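Local coordinates for porin (Rhodobacter blasticus, PDB 3PRN), which forms trimeric outer-membrane channels that let small hydrophilic solutes, up to about 0.6 kDa, diffuse passively across the membrane, at residues N5-F10 with R30-I35; Q54-D59 with N118-A123; A65-Q70 with V82-T87; L127-G132 with D152-S157. The protein carries 1 engineered substitution. All blocks are in the same frame, centred on the assembly; numbering follows the deposited sequence.

Overall arrangement
Interactions 1 and 3 are buried, whereas interactions 2 and 4 are only partly buried. Interaction 1 is a regular ladder between two neighbouring barrel strands, its polar face crowded with arginines; strand 25-39 is also paired with strand 46-56, where interaction 2 answers with carboxylates. The two contacts meet through a salt bridge from Arg-30 to Asp-56. Interaction 2 joins interaction 3 through Asn-118, whose backbone binds Asn-67 and Asn-84, so charge pairing gives way to amide and carbonyl bonds. Interaction 4 continues round the barrel, linked by the Gly-83 to Gly-132 backbone bond, but relies on turns and a water. Its centre lies about 29 Å from that of interaction 1.

Interaction 1: residues N5-F10 with R30-I35; sequences NGYGRF and RLRINI
Tyr-7 faces Arg-32 at the middle of an antiparallel ladder whose strand axes approach to 4.6 Å and run at 178°. Asn-5/Asn-34, Tyr-7/Arg-32 and Arg-9/Arg-30 are hydrogen-bonded pairs, each closed by two backbone bonds; Gly-6/Ile-33 and Gly-8/Leu-31 are non-hydrogen-bonded. Gly-6 CA lies only 3.0 Å from Arg-32 O, so a beta carbon at Gly-6 would collide with that carbonyl. Tyr-7 CG sits between its own backbone N and carbonyl carbon (chi1 70°), which leans the ring across to the other strand. There Arg-32 CB rests over the ring face, 4.2 Å from the centroid of Tyr-7, in a CH-pi contact. Tyr-7 OH stands over the face of the Arg-32 guanidinium, whose NE is hydrogen-bonded to Gln-54, and accepts a bond from Arg-30 NH1 at 3.1 Å, at the edge of the Arg-30 guanidinium and near its plane. Arg-9 stacks flat on Arg-30, planes 25° apart, with Arg-9 NH2 3.4 Å from Arg-30 CZ. Asp-56, salt-bridged to Arg-30 NE, probably offsets part of this paired charge. Farther along, Asn-34 ND2 donates to Asn-5 OD1 at 3.0 Å, while Asn-34 OD1 is taken by Arg-52. This is the first hairpin of the sixteen-stranded porin barrel; Leu-31 and Ile-33 pack on Ala-49 and Ile-35 of a neighbouring subunit, and the arginine row on the other face is consistent with the basic side of a pore constriction.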
loop_
_atom_site.group_PDB
_atom_site.type_symbol
_atom_site.label_atom_id
_atom_site.label_comp_id
_atom_site.label_asym_id
_atom_site.label_seq_id
_atom_site.Cartn_x
_atom_site.Cartn_y
_atom_site.Cartn_z
ATOM N N ASN A 5 -9.739 2.207 8.900
ATOM C CA ASN A 5 -9.661 2.275 10.348
ATOM C C ASN A 5 -8.338 1.624 10.776
ATOM O O ASN A 5 -7.768 0.905 9.949
ATOM C CB ASN A 5 -10.877 1.647 11.054
ATOM C CG ASN A 5 -10.953 0.136 10.825
ATOM O OD1 ASN A 5 -10.234 -0.622 11.474
ATOM N ND2 ASN A 5 -11.782 -0.355 9.923
ATOM N N GLY A 6 -7.974 1.733 12.030
ATOM C CA GLY A 6 -6.760 1.062 12.466
ATOM C C GLY A 6 -6.362 1.501 13.843
ATOM O O GLY A 6 -7.138 2.144 14.554
ATOM N N TYR A 7 -5.092 1.243 14.172
ATOM C CA TYR A 7 -4.551 1.604 15.473
ATOM C C TYR A 7 -3.032 1.713 15.389
ATOM O O TYR A 7 -2.391 1.195 14.471
ATOM C CB TYR A 7 -4.928 0.601 16.553
ATOM C CG TYR A 7 -4.335 -0.782 16.551
ATOM C CD1 TYR A 7 -3.012 -1.002 16.902
ATOM C CD2 TYR A 7 -5.135 -1.868 16.193
ATOM C CE1 TYR A 7 -2.484 -2.300 16.894
ATOM C CE2 TYR A 7 -4.644 -3.171 16.184
ATOM C CZ TYR A 7 -3.320 -3.369 16.539
ATOM O OH TYR A 7 -2.807 -4.652 16.553
ATOM N N GLY A 8 -2.484 2.518 16.312
ATOM C CA GLY A 8 -1.049 2.581 16.456
ATOM C C GLY A 8 -0.793 2.165 17.947
ATOM O O GLY A 8 -1.686 2.337 18.792
ATOM N N ARG A 9 0.374 1.579 18.170
ATOM C CA ARG A 9 0.770 1.276 19.555
ATOM C C ARG A 9 2.283 1.400 19.629
ATOM O O ARG A 9 2.987 1.040 18.665
ATOM C CB ARG A 9 0.258 -0.057 20.061
ATOM C CG ARG A 9 1.038 -1.274 19.544
ATOM C CD ARG A 9 0.326 -2.572 19.950
ATOM N NE ARG A 9 1.134 -3.697 19.550
ATOM C CZ ARG A 9 0.672 -4.961 19.460
ATOM N NH1 ARG A 9 -0.567 -5.263 19.731
ATOM N NH2 ARG A 9 1.574 -5.863 19.080
ATOM N N PHE A 10 2.770 1.817 20.805
ATOM C CA PHE A 10 4.241 1.824 20.982
ATOM C C PHE A 10 4.547 1.732 22.479
ATOM O O PHE A 10 3.688 2.144 23.282
ATOM C CB PHE A 10 4.852 3.069 20.313
ATOM C CG PHE A 10 4.420 4.395 20.879
ATOM C CD1 PHE A 10 4.995 4.884 22.032
ATOM C CD2 PHE A 10 3.445 5.172 20.269
ATOM C CE1 PHE A 10 4.604 6.095 22.594
ATOM C CE2 PHE A 10 3.094 6.400 20.809
ATOM C CZ PHE A 10 3.652 6.861 21.956
ATOM N N ARG A 30 3.683 -0.895 16.528
ATOM C CA ARG A 30 2.941 -1.500 15.401
ATOM C C ARG A 30 1.999 -0.433 14.822
ATOM O O ARG A 30 1.374 0.305 15.578
ATOM C CB ARG A 30 2.108 -2.678 15.913
ATOM C CG ARG A 30 1.053 -3.163 14.888
ATOM C CD ARG A 30 0.254 -4.337 15.389
ATOM N NE ARG A 30 1.058 -5.531 15.555
ATOM C CZ ARG A 30 0.555 -6.713 15.974
ATOM N NH1 ARG A 30 -0.722 -6.871 16.258
ATOM N NH2 ARG A 30 1.418 -7.710 16.089
ATOM N N LEU A 31 1.889 -0.388 13.507
ATOM C CA LEU A 31 0.874 0.452 12.879
ATOM C C LEU A 31 -0.052 -0.489 12.083
ATOM O O LEU A 31 0.493 -1.285 11.265
ATOM C CB LEU A 31 1.485 1.509 11.986
ATOM C CG LEU A 31 0.481 2.221 11.052
ATOM C CD1 LEU A 31 -0.519 2.981 11.905
ATOM C CD2 LEU A 31 1.223 3.188 10.148
ATOM N N ARG A 32 -1.354 -0.479 12.332
ATOM C CA ARG A 32 -2.255 -1.319 11.561
ATOM C C ARG A 32 -3.304 -0.426 10.860
ATOM O O ARG A 32 -3.995 0.393 11.513
ATOM C CB ARG A 32 -2.992 -2.363 12.450
ATOM C CG ARG A 32 -4.037 -3.145 11.618
ATOM C CD ARG A 32 -4.831 -4.088 12.576
ATOM N NE ARG A 32 -3.990 -5.239 12.900
ATOM C CZ ARG A 32 -4.326 -6.257 13.695
ATOM N NH1 ARG A 32 -5.542 -6.314 14.275
ATOM N NH2 ARG A 32 -3.444 -7.241 13.903
ATOM N N ILE A 33 -3.444 -0.591 9.533
ATOM C CA ILE A 33 -4.483 0.077 8.788
ATOM C C ILE A 33 -5.355 -0.967 8.100
ATOM O O ILE A 33 -4.809 -1.790 7.355
ATOM C CB ILE A 33 -3.901 1.016 7.701
ATOM C CG1 ILE A 33 -3.160 2.205 8.312
ATOM C CG2 ILE A 33 -4.978 1.611 6.790
ATOM C CD1 ILE A 33 -2.084 2.772 7.394
ATOM N N ASN A 34 -6.673 -0.899 8.273
ATOM C CA ASN A 34 -7.579 -1.813 7.575
ATOM C C ASN A 34 -8.322 -0.990 6.487
ATOM O O ASN A 34 -8.825 0.127 6.776
ATOM C CB ASN A 34 -8.619 -2.391 8.529
ATOM C CG ASN A 34 -8.013 -3.230 9.653
ATOM O OD1 ASN A 34 -7.272 -4.183 9.394
ATOM N ND2 ASN A 34 -8.365 -2.872 10.880
ATOM N N ILE A 35 -8.414 -1.551 5.309
ATOM C CA ILE A 35 -9.135 -0.870 4.216
ATOM C C ILE A 35 -10.318 -1.797 3.929
ATOM O O ILE A 35 -10.095 -2.971 3.592
ATOM C CB ILE A 35 -8.222 -0.774 2.994
ATOM C CG1 ILE A 35 -6.931 -0.058 3.427
ATOM C CG2 ILE A 35 -8.952 -0.095 1.853
ATOM C CD1 ILE A 35 -6.009 0.090 2.240
#

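Interaction 2: residues Q54-D59 with N118-A123; sequences QWDDGD and NSKYDA. With MG (magnesium ion), chain B; C8E ((hydroxyethyloxy)tri(ethyloxy)octane), chain C.
Lys-120 reaches, extended beyond CG, to the end of strand 46-56 and the turn after it. From CB, CG lies anti to the carbonyl carbon (chi1 -68°), and CG and CD pass alongside Gln-54 O. Lys-120 CE comes closer, 3.4 Å from Gln-54 O. At the tip, NZ of Lys-120 makes a salt bridge to Asp-56 OD2 at 2.6 Å, on the anti side of that oxygen; the syn lone pair takes Gln-54 NE2, while Gln-54 OE1 accepts from Arg-32 NE. The same NZ makes a second salt bridge, to Asp-59 OD2 at 2.9 Å on the syn lone pair, completing a three-residue salt-bridge network. Asp-56 N also donates to Asp-59 OD2 from above the carboxylate plane, so the type II turn from Asp-56 to Asp-59 presents both acids to the lysine. Asp-57 OD1 binds magnesium at 2.1 Å, in a site that Ser-28 shares. The contact thus fastens the end of strand 46-56, beside strand 25-39, to the loop between helix 88-91 and strand 131-138.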
loop_
_atom_site.group_PDB
_atom_site.type_symbol
_atom_site.label_atom_id
_atom_site.label_comp_id
_atom_site.label_asym_id
_atom_site.label_seq_id
_atom_site.Cartn_x
_atom_site.Cartn_y
_atom_site.Cartn_z
ATOM N N GLN A 54 -0.050 -3.690 7.668
ATOM C CA GLN A 54 0.457 -3.659 9.019
ATOM C C GLN A 54 1.982 -3.639 9.026
ATOM O O GLN A 54 2.573 -4.434 8.296
ATOM C CB GLN A 54 0.000 -4.886 9.796
ATOM C CG GLN A 54 0.416 -4.880 11.283
ATOM C CD GLN A 54 -0.204 -6.097 11.965
ATOM O OE1 GLN A 54 -1.460 -6.168 11.971
ATOM N NE2 GLN A 54 0.595 -7.006 12.498
ATOM N N TRP A 55 2.536 -2.759 9.848
ATOM C CA TRP A 55 3.970 -2.670 10.020
ATOM C C TRP A 55 4.274 -2.962 11.508
ATOM O O TRP A 55 3.567 -2.469 12.414
ATOM C CB TRP A 55 4.463 -1.226 9.662
ATOM C CG TRP A 55 5.946 -1.079 9.958
ATOM C CD1 TRP A 55 6.992 -1.404 9.133
ATOM C CD2 TRP A 55 6.524 -0.563 11.171
ATOM N NE1 TRP A 55 8.172 -1.113 9.750
ATOM C CE2 TRP A 55 7.933 -0.615 11.009
ATOM C CE3 TRP A 55 6.004 -0.125 12.388
ATOM C CZ2 TRP A 55 8.817 -0.235 12.024
ATOM C CZ3 TRP A 55 6.870 0.279 13.396
ATOM C CH2 TRP A 55 8.297 0.215 13.197
ATOM N N ASP A 56 5.312 -3.731 11.748
ATOM C CA ASP A 56 5.849 -3.983 13.074
ATOM C C ASP A 56 7.343 -3.646 13.125
ATOM O O ASP A 56 8.057 -3.800 12.149
ATOM C CB ASP A 56 5.658 -5.480 13.468
ATOM C CG ASP A 56 4.164 -5.777 13.746
ATOM O OD1 ASP A 56 3.760 -5.629 14.901
ATOM O OD2 ASP A 56 3.448 -6.195 12.815
ATOM N N ASP A 57 7.820 -3.207 14.287
ATOM C CA ASP A 57 9.263 -2.950 14.427
ATOM C C ASP A 57 9.991 -4.257 14.089
ATOM O O ASP A 57 9.545 -5.374 14.408
ATOM C CB ASP A 57 9.614 -2.424 15.830
ATOM C CG ASP A 57 9.357 -3.514 16.850
ATOM O OD1 ASP A 57 8.189 -3.641 17.289
ATOM O OD2 ASP A 57 10.298 -4.279 17.165
ATOM N N GLY A 58 11.104 -4.105 13.380
ATOM C CA GLY A 58 11.890 -5.296 12.966
ATOM C C GLY A 58 11.507 -5.812 11.591
ATOM O O GLY A 58 12.244 -6.672 11.065
ATOM N N ASP A 59 10.363 -5.355 10.987
ATOM C CA ASP A 59 9.945 -5.898 9.691
ATOM C C ASP A 59 11.032 -5.706 8.625
ATOM O O ASP A 59 11.705 -4.674 8.492
ATOM C CB ASP A 59 8.667 -5.248 9.075
ATOM C CG ASP A 59 7.412 -5.846 9.693
ATOM O OD1 ASP A 59 7.526 -6.804 10.432
ATOM O OD2 ASP A 59 6.309 -5.287 9.451
ATOM N N ASN A 118 -4.298 -14.021 8.074
ATOM C CA ASN A 118 -2.867 -13.650 7.912
ATOM C C ASN A 118 -2.769 -12.141 7.763
ATOM O O ASN A 118 -3.268 -11.593 6.740
ATOM C CB ASN A 118 -2.288 -14.342 6.663
ATOM C CG ASN A 118 -2.378 -15.869 6.836
ATOM O OD1 ASN A 118 -1.896 -16.386 7.834
ATOM N ND2 ASN A 118 -2.957 -16.548 5.866
ATOM N N SER A 119 -2.171 -11.475 8.729
ATOM C CA SER A 119 -2.124 -10.024 8.687
ATOM C C SER A 119 -1.162 -9.447 7.668
ATOM O O SER A 119 -1.357 -8.255 7.343
ATOM C CB SER A 119 -1.785 -9.424 10.060
ATOM O OG SER A 119 -2.882 -9.534 10.933
ATOM N N LYS A 120 -0.191 -10.200 7.198
ATOM C CA LYS A 120 0.831 -9.710 6.322
ATOM C C LYS A 120 1.147 -10.661 5.174
ATOM O O LYS A 120 0.646 -11.793 5.228
ATOM C CB LYS A 120 2.162 -9.645 7.134
ATOM C CG LYS A 120 2.044 -8.545 8.204
ATOM C CD LYS A 120 3.413 -8.392 8.866
ATOM C CE LYS A 120 3.349 -7.306 9.914
ATOM N NZ LYS A 120 4.595 -7.210 10.707
ATOM N N TYR A 121 1.977 -10.233 4.252
ATOM C CA TYR A 121 2.418 -11.060 3.139
ATOM C C TYR A 121 3.344 -12.151 3.742
ATOM O O TYR A 121 3.748 -12.053 4.915
ATOM C CB TYR A 121 3.172 -10.187 2.135
ATOM C CG TYR A 121 4.571 -9.776 2.629
ATOM C CD1 TYR A 121 5.700 -10.573 2.438
ATOM C CD2 TYR A 121 4.729 -8.575 3.287
ATOM C CE1 TYR A 121 6.963 -10.177 2.852
ATOM C CE2 TYR A 121 5.971 -8.154 3.735
ATOM C CZ TYR A 121 7.082 -8.950 3.509
ATOM O OH TYR A 121 8.313 -8.510 3.999
ATOM N N ASP A 122 3.652 -13.179 2.999
ATOM C CA ASP A 122 4.602 -14.215 3.490
ATOM C C ASP A 122 5.704 -14.399 2.447
ATOM O O ASP A 122 5.392 -14.903 1.374
ATOM C CB ASP A 122 3.889 -15.546 3.686
ATOM C CG ASP A 122 4.866 -16.637 4.156
ATOM O OD1 ASP A 122 6.093 -16.546 4.032
ATOM O OD2 ASP A 122 4.360 -17.636 4.691
ATOM N N ALA A 123 6.937 -13.992 2.735
ATOM C CA ALA A 123 7.988 -14.065 1.705
ATOM C C ALA A 123 8.378 -15.497 1.342
ATOM O O ALA A 123 8.910 -15.655 0.242
ATOM C CB ALA A 123 9.257 -13.295 2.144
HETATM MG MG MG B . 7.377 -5.311 18.300
HETATM C C1 C8E C . 3.796 -7.883 -3.041
HETATM C C2 C8E C . 3.881 -7.315 -1.703
HETATM C C3 C8E C . 5.265 -7.059 -1.301
HETATM C C4 C8E C . 5.663 -8.220 -0.506
HETATM C C5 C8E C . 6.857 -8.753 -1.224
HETATM C C6 C8E C . 8.014 -8.650 -0.398
HETATM C C7 C8E C . 8.817 -9.696 -0.966
HETATM C C8 C8E C . 10.170 -9.676 -0.384
HETATM O O9 C8E C . 10.906 -10.910 -0.313
HETATM C C10 C8E C . 11.557 -11.298 -1.510
HETATM C C11 C8E C . 12.299 -12.578 -1.215
HETATM O O12 C8E C . 13.230 -12.447 -0.095
HETATM C C13 C8E C . 12.798 -12.840 1.259
HETATM C C14 C8E C . 12.549 -11.804 2.398
HETATM O O15 C8E C . 12.777 -11.913 3.846
HETATM C C16 C8E C . 11.552 -12.056 4.595
HETATM C C17 C8E C . 10.574 -10.876 4.667
HETATM O O18 C8E C . 9.411 -10.726 5.454
HETATM C C19 C8E C . 9.417 -10.920 6.889
HETATM C C20 C8E C . 8.857 -9.676 7.781
HETATM O O21 C8E C . 9.907 -9.207 8.640
HETATM O O HOH W 1 -0.063 -6.047 6.053
HETATM O O HOH W 2 -0.912 -9.495 13.563
HETATM O O HOH W 3 5.183 -4.966 17.154
HETATM O O HOH W 4 7.671 -6.780 16.308
HETATM O O HOH W 5 9.422 -6.226 18.816
#

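Interaction 3: residues A65-Q70 with V82-T87; sequences AGNAAQ and VGNVDT
Gln-70 and Asn-84 make the tight part of this contact. The aliphatic part of Gln-70 passes close along a carbonyl, its CB 3.3 Å from Asn-84 O. Its NE2 then donates to Asn-84 O at 3.0 Å, on a lone pair in the plane of that backbone carbonyl and in the Gln-70 amide plane. Asn-84, centre of an inverse gamma turn, answers with backbone N to Ala-69 O at 3.0 Å. With CG anti to the backbone N (chi1 -178°), its ND2 is carried to Ala-68 O at 3.1 Å, above the carbonyl plane, while OD1 accepts from Asn-118 N. Gly-83 lacks a beta carbon, which would strike Ala-69 O. Looser is the partly exposed end, where Gln-70 NE2 makes only a weak bond to Asp-86 OD2 at 3.5 Å. A leucine in place of Gln-70 would probably leave Asn-84 O without its side-chain donor and Asp-86 OD2 without this weak one. Asn-67 ND2 and Asn-84 ND2, two donors 3.4 Å apart, are not bonded; Asn-67 serves Asn-118 O. The contact joins the beginning of strand 70-75 to the end of strand 78-83, with strand 131-138 alongside at Gly-132 and Trp-55 of a neighbouring subunit packed on Ala-68 and Ala-69.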
loop_
_atom_site.group_PDB
_atom_site.type_symbol
_atom_site.label_atom_id
_atom_site.label_comp_id
_atom_site.label_asym_id
_atom_site.label_seq_id
_atom_site.Cartn_x
_atom_site.Cartn_y
_atom_site.Cartn_z
ATOM N N ALA A 65 3.382 -3.430 3.306
ATOM C CA ALA A 65 2.627 -3.863 2.133
ATOM C C ALA A 65 1.239 -4.373 2.587
ATOM O O ALA A 65 0.999 -4.389 3.786
ATOM C CB ALA A 65 3.367 -4.971 1.387
ATOM N N GLY A 66 0.414 -4.648 1.594
ATOM C CA GLY A 66 -0.919 -5.177 1.924
ATOM C C GLY A 66 -0.760 -6.727 2.014
ATOM O O GLY A 66 0.215 -7.314 1.513
ATOM N N ASN A 67 -1.748 -7.341 2.641
ATOM C CA ASN A 67 -1.828 -8.802 2.774
ATOM C C ASN A 67 -2.702 -9.370 1.627
ATOM O O ASN A 67 -2.954 -8.653 0.626
ATOM C CB ASN A 67 -2.333 -9.216 4.148
ATOM C CG ASN A 67 -3.729 -8.778 4.459
ATOM O OD1 ASN A 67 -4.293 -7.953 3.723
ATOM N ND2 ASN A 67 -4.339 -9.257 5.529
ATOM N N ALA A 68 -3.186 -10.624 1.768
ATOM C CA ALA A 68 -4.071 -11.174 0.707
ATOM C C ALA A 68 -5.511 -10.855 1.120
ATOM O O ALA A 68 -5.829 -10.698 2.328
ATOM C CB ALA A 68 -3.847 -12.687 0.658
ATOM N N ALA A 69 -6.397 -10.660 0.135
ATOM C CA ALA A 69 -7.734 -10.150 0.375
ATOM C C ALA A 69 -8.672 -11.177 1.003
ATOM O O ALA A 69 -8.486 -12.392 0.868
ATOM C CB ALA A 69 -8.409 -9.794 -0.996
ATOM N N GLN A 70 -9.663 -10.620 1.663
ATOM C CA GLN A 70 -10.770 -11.370 2.253
ATOM C C GLN A 70 -12.059 -10.783 1.630
ATOM O O GLN A 70 -12.165 -9.536 1.549
ATOM C CB GLN A 70 -10.785 -11.216 3.772
ATOM C CG GLN A 70 -11.947 -11.974 4.415
ATOM C CD GLN A 70 -12.134 -11.649 5.894
ATOM O OE1 GLN A 70 -13.095 -10.974 6.256
ATOM N NE2 GLN A 70 -11.266 -12.099 6.781
ATOM N N VAL A 82 -14.635 -15.690 2.040
ATOM C CA VAL A 82 -13.745 -16.448 1.181
ATOM C C VAL A 82 -12.374 -15.786 1.080
ATOM O O VAL A 82 -12.302 -14.509 1.209
ATOM C CB VAL A 82 -14.360 -16.603 -0.227
ATOM C CG1 VAL A 82 -14.790 -15.286 -0.847
ATOM C CG2 VAL A 82 -13.426 -17.318 -1.180
ATOM N N GLY A 83 -11.340 -16.577 0.856
ATOM C CA GLY A 83 -9.993 -16.049 0.687
ATOM C C GLY A 83 -9.188 -16.105 1.955
ATOM O O GLY A 83 -8.999 -17.174 2.538
ATOM N N ASN A 84 -8.676 -14.958 2.425
ATOM C CA ASN A 84 -7.904 -14.964 3.710
ATOM C C ASN A 84 -8.905 -14.804 4.838
ATOM O O ASN A 84 -9.188 -13.691 5.307
ATOM C CB ASN A 84 -6.919 -13.772 3.631
ATOM C CG ASN A 84 -5.987 -13.613 4.804
ATOM O OD1 ASN A 84 -5.909 -14.460 5.725
ATOM N ND2 ASN A 84 -5.242 -12.486 4.797
ATOM N N VAL A 85 -9.552 -15.855 5.310
ATOM C CA VAL A 85 -10.601 -15.869 6.273
ATOM C C VAL A 85 -10.161 -15.940 7.740
ATOM O O VAL A 85 -9.021 -16.346 8.003
ATOM C CB VAL A 85 -11.584 -17.057 6.007
ATOM C CG1 VAL A 85 -12.102 -17.007 4.530
ATOM C CG2 VAL A 85 -10.944 -18.452 6.189
ATOM N N ASP A 86 -11.062 -15.509 8.594
ATOM C CA ASP A 86 -11.000 -15.753 10.018
ATOM C C ASP A 86 -11.458 -17.200 10.251
ATOM O O ASP A 86 -12.486 -17.638 9.715
ATOM C CB ASP A 86 -11.938 -14.806 10.818
ATOM C CG ASP A 86 -11.314 -13.418 10.832
ATOM O OD1 ASP A 86 -10.207 -13.230 11.466
ATOM O OD2 ASP A 86 -11.870 -12.460 10.182
ATOM N N THR A 87 -10.693 -17.929 11.039
ATOM C CA THR A 87 -10.981 -19.350 11.305
ATOM C C THR A 87 -11.701 -19.553 12.641
ATOM O O THR A 87 -11.727 -18.714 13.547
ATOM C CB THR A 87 -9.682 -20.153 11.355
ATOM O OG1 THR A 87 -8.838 -19.638 12.373
ATOM C CG2 THR A 87 -8.904 -20.110 10.039
#

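Interaction 4: residues L127-G132 with D152-S157; sequences LDNYNG and DQTVDS
An Asx turn at Asp-152, which opens the type I turn to Val-155, meets a second type I turn at Asn-129. The two are joined by one direct hydrogen bond, Gln-153 N to Asn-129 O at 2.9 Å, nearly straight at 172°. Asp-152 OD1 accepts from Thr-154 N at 3.2 Å on its anti side and from Thr-154 OG1 at 2.7 Å on its syn lone pair. This doubly gripped oxygen touches Asn-129 CB at 3.3 Å, the Asn-129 amide lying alongside the Asp-152 carboxylate with their planes nearly parallel, 11° apart. An alanine at Asp-152 would remove both acceptor bonds and would probably let Thr-154, whose CG2 packs 3.2 Å from Asn-129 OD1, turn more freely. One water links Asn-129 OD1 to Gln-153 NE2, which also reaches Ile-27 O of a neighbouring subunit. The amides of Asn-131 and Gln-153 stack, 6° apart. The contact ties the approach to strand 131-138 to the loop leaving strand 142-150, beside the Asn-131 to Asp-150 backbone pairing of those two strands.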
loop_
_atom_site.group_PDB
_atom_site.type_symbol
_atom_site.label_atom_id
_atom_site.label_comp_id
_atom_site.label_asym_id
_atom_site.label_seq_id
_atom_site.Cartn_x
_atom_site.Cartn_y
_atom_site.Cartn_z
ATOM N N LEU A 127 2.048 -19.088 1.377
ATOM C CA LEU A 127 0.614 -18.761 1.334
ATOM C C LEU A 127 0.114 -18.406 -0.065
ATOM O O LEU A 127 -1.037 -17.928 -0.130
ATOM C CB LEU A 127 0.374 -17.569 2.255
ATOM C CG LEU A 127 0.664 -17.765 3.741
ATOM C CD1 LEU A 127 0.384 -16.459 4.481
ATOM C CD2 LEU A 127 -0.162 -18.918 4.325
ATOM N N ASP A 128 0.874 -18.557 -1.139
ATOM C CA ASP A 128 0.450 -18.033 -2.446
ATOM C C ASP A 128 -0.871 -18.560 -3.001
ATOM O O ASP A 128 -1.616 -17.830 -3.652
ATOM C CB ASP A 128 1.534 -18.294 -3.528
ATOM C CG ASP A 128 2.811 -17.497 -3.332
ATOM O OD1 ASP A 128 3.034 -16.765 -2.321
ATOM O OD2 ASP A 128 3.702 -17.582 -4.206
ATOM N N ASN A 129 -1.213 -19.827 -2.738
ATOM C CA ASN A 129 -2.465 -20.393 -3.216
ATOM C C ASN A 129 -3.361 -20.809 -2.060
ATOM O O ASN A 129 -4.246 -21.657 -2.220
ATOM C CB ASN A 129 -2.143 -21.598 -4.129
ATOM C CG ASN A 129 -1.583 -21.063 -5.448
ATOM O OD1 ASN A 129 -2.328 -20.472 -6.233
ATOM N ND2 ASN A 129 -0.303 -21.197 -5.725
ATOM N N TYR A 130 -3.101 -20.193 -0.902
ATOM C CA TYR A 130 -3.883 -20.473 0.288
ATOM C C TYR A 130 -5.264 -19.841 0.113
ATOM O O TYR A 130 -5.455 -18.686 -0.250
ATOM C CB TYR A 130 -3.119 -19.927 1.469
ATOM C CG TYR A 130 -3.783 -19.826 2.810
ATOM C CD1 TYR A 130 -4.794 -18.915 3.075
ATOM C CD2 TYR A 130 -3.311 -20.602 3.853
ATOM C CE1 TYR A 130 -5.333 -18.776 4.341
ATOM C CE2 TYR A 130 -3.845 -20.492 5.125
ATOM C CZ TYR A 130 -4.832 -19.562 5.375
ATOM O OH TYR A 130 -5.303 -19.461 6.655
ATOM N N ASN A 131 -6.313 -20.616 0.360
ATOM C CA ASN A 131 -7.691 -20.150 0.222
ATOM C C ASN A 131 -8.626 -20.826 1.210
ATOM O O ASN A 131 -8.612 -22.057 1.373
ATOM C CB ASN A 131 -8.175 -20.382 -1.223
ATOM C CG ASN A 131 -9.470 -19.638 -1.477
ATOM O OD1 ASN A 131 -9.414 -18.427 -1.689
ATOM N ND2 ASN A 131 -10.603 -20.330 -1.437
ATOM N N GLY A 132 -9.409 -20.024 1.924
ATOM C CA GLY A 132 -10.337 -20.572 2.893
ATOM C C GLY A 132 -11.762 -20.143 2.579
ATOM O O GLY A 132 -12.010 -19.215 1.777
ATOM N N ASP A 152 -3.269 -24.987 -0.392
ATOM C CA ASP A 152 -2.817 -24.846 -1.766
ATOM C C ASP A 152 -3.958 -25.347 -2.647
ATOM O O ASP A 152 -3.987 -26.535 -3.062
ATOM C CB ASP A 152 -1.521 -25.603 -2.094
ATOM C CG ASP A 152 -1.019 -25.256 -3.491
ATOM O OD1 ASP A 152 -1.760 -24.869 -4.429
ATOM O OD2 ASP A 152 0.202 -25.404 -3.701
ATOM N N GLN A 153 -4.872 -24.437 -2.959
ATOM C CA GLN A 153 -6.059 -24.772 -3.716
ATOM C C GLN A 153 -5.837 -25.161 -5.159
ATOM O O GLN A 153 -6.788 -25.663 -5.794
ATOM C CB GLN A 153 -7.088 -23.604 -3.638
ATOM C CG GLN A 153 -6.713 -22.455 -4.609
ATOM C CD GLN A 153 -7.944 -21.586 -4.909
ATOM O OE1 GLN A 153 -9.084 -22.063 -4.836
ATOM N NE2 GLN A 153 -7.713 -20.328 -5.268
ATOM N N THR A 154 -4.710 -24.932 -5.771
ATOM C CA THR A 154 -4.556 -25.257 -7.175
ATOM C C THR A 154 -4.157 -26.740 -7.324
ATOM O O THR A 154 -4.390 -27.315 -8.386
ATOM C CB THR A 154 -3.449 -24.413 -7.846
ATOM O OG1 THR A 154 -2.260 -24.714 -7.118
ATOM C CG2 THR A 154 -3.712 -22.917 -7.734
ATOM N N VAL A 155 -3.592 -27.328 -6.311
ATOM C CA VAL A 155 -3.099 -28.730 -6.424
ATOM C C VAL A 155 -4.204 -29.690 -6.087
ATOM O O VAL A 155 -5.098 -29.377 -5.256
ATOM C CB VAL A 155 -1.924 -28.873 -5.431
ATOM C CG1 VAL A 155 -1.697 -30.319 -5.071
ATOM C CG2 VAL A 155 -0.687 -28.200 -6.011
ATOM N N ASP A 156 -4.245 -30.863 -6.704
ATOM C CA ASP A 156 -5.284 -31.827 -6.410
ATOM C C ASP A 156 -5.582 -31.968 -4.917
ATOM O O ASP A 156 -4.712 -32.171 -4.064
ATOM C CB ASP A 156 -4.802 -33.233 -6.883
ATOM C CG ASP A 156 -6.065 -34.050 -7.100
ATOM O OD1 ASP A 156 -6.590 -34.683 -6.109
ATOM O OD2 ASP A 156 -6.633 -34.042 -8.254
ATOM N N SER A 157 -6.839 -31.936 -4.586
ATOM C CA SER A 157 -7.366 -31.982 -3.245
ATOM C C SER A 157 -6.892 -33.110 -2.353
ATOM O O SER A 157 -6.734 -32.962 -1.125
ATOM C CB SER A 157 -8.903 -32.088 -3.421
ATOM O OG SER A 157 -9.524 -31.633 -2.251
HETATM O O HOH W 6 -4.990 -19.465 -5.483
#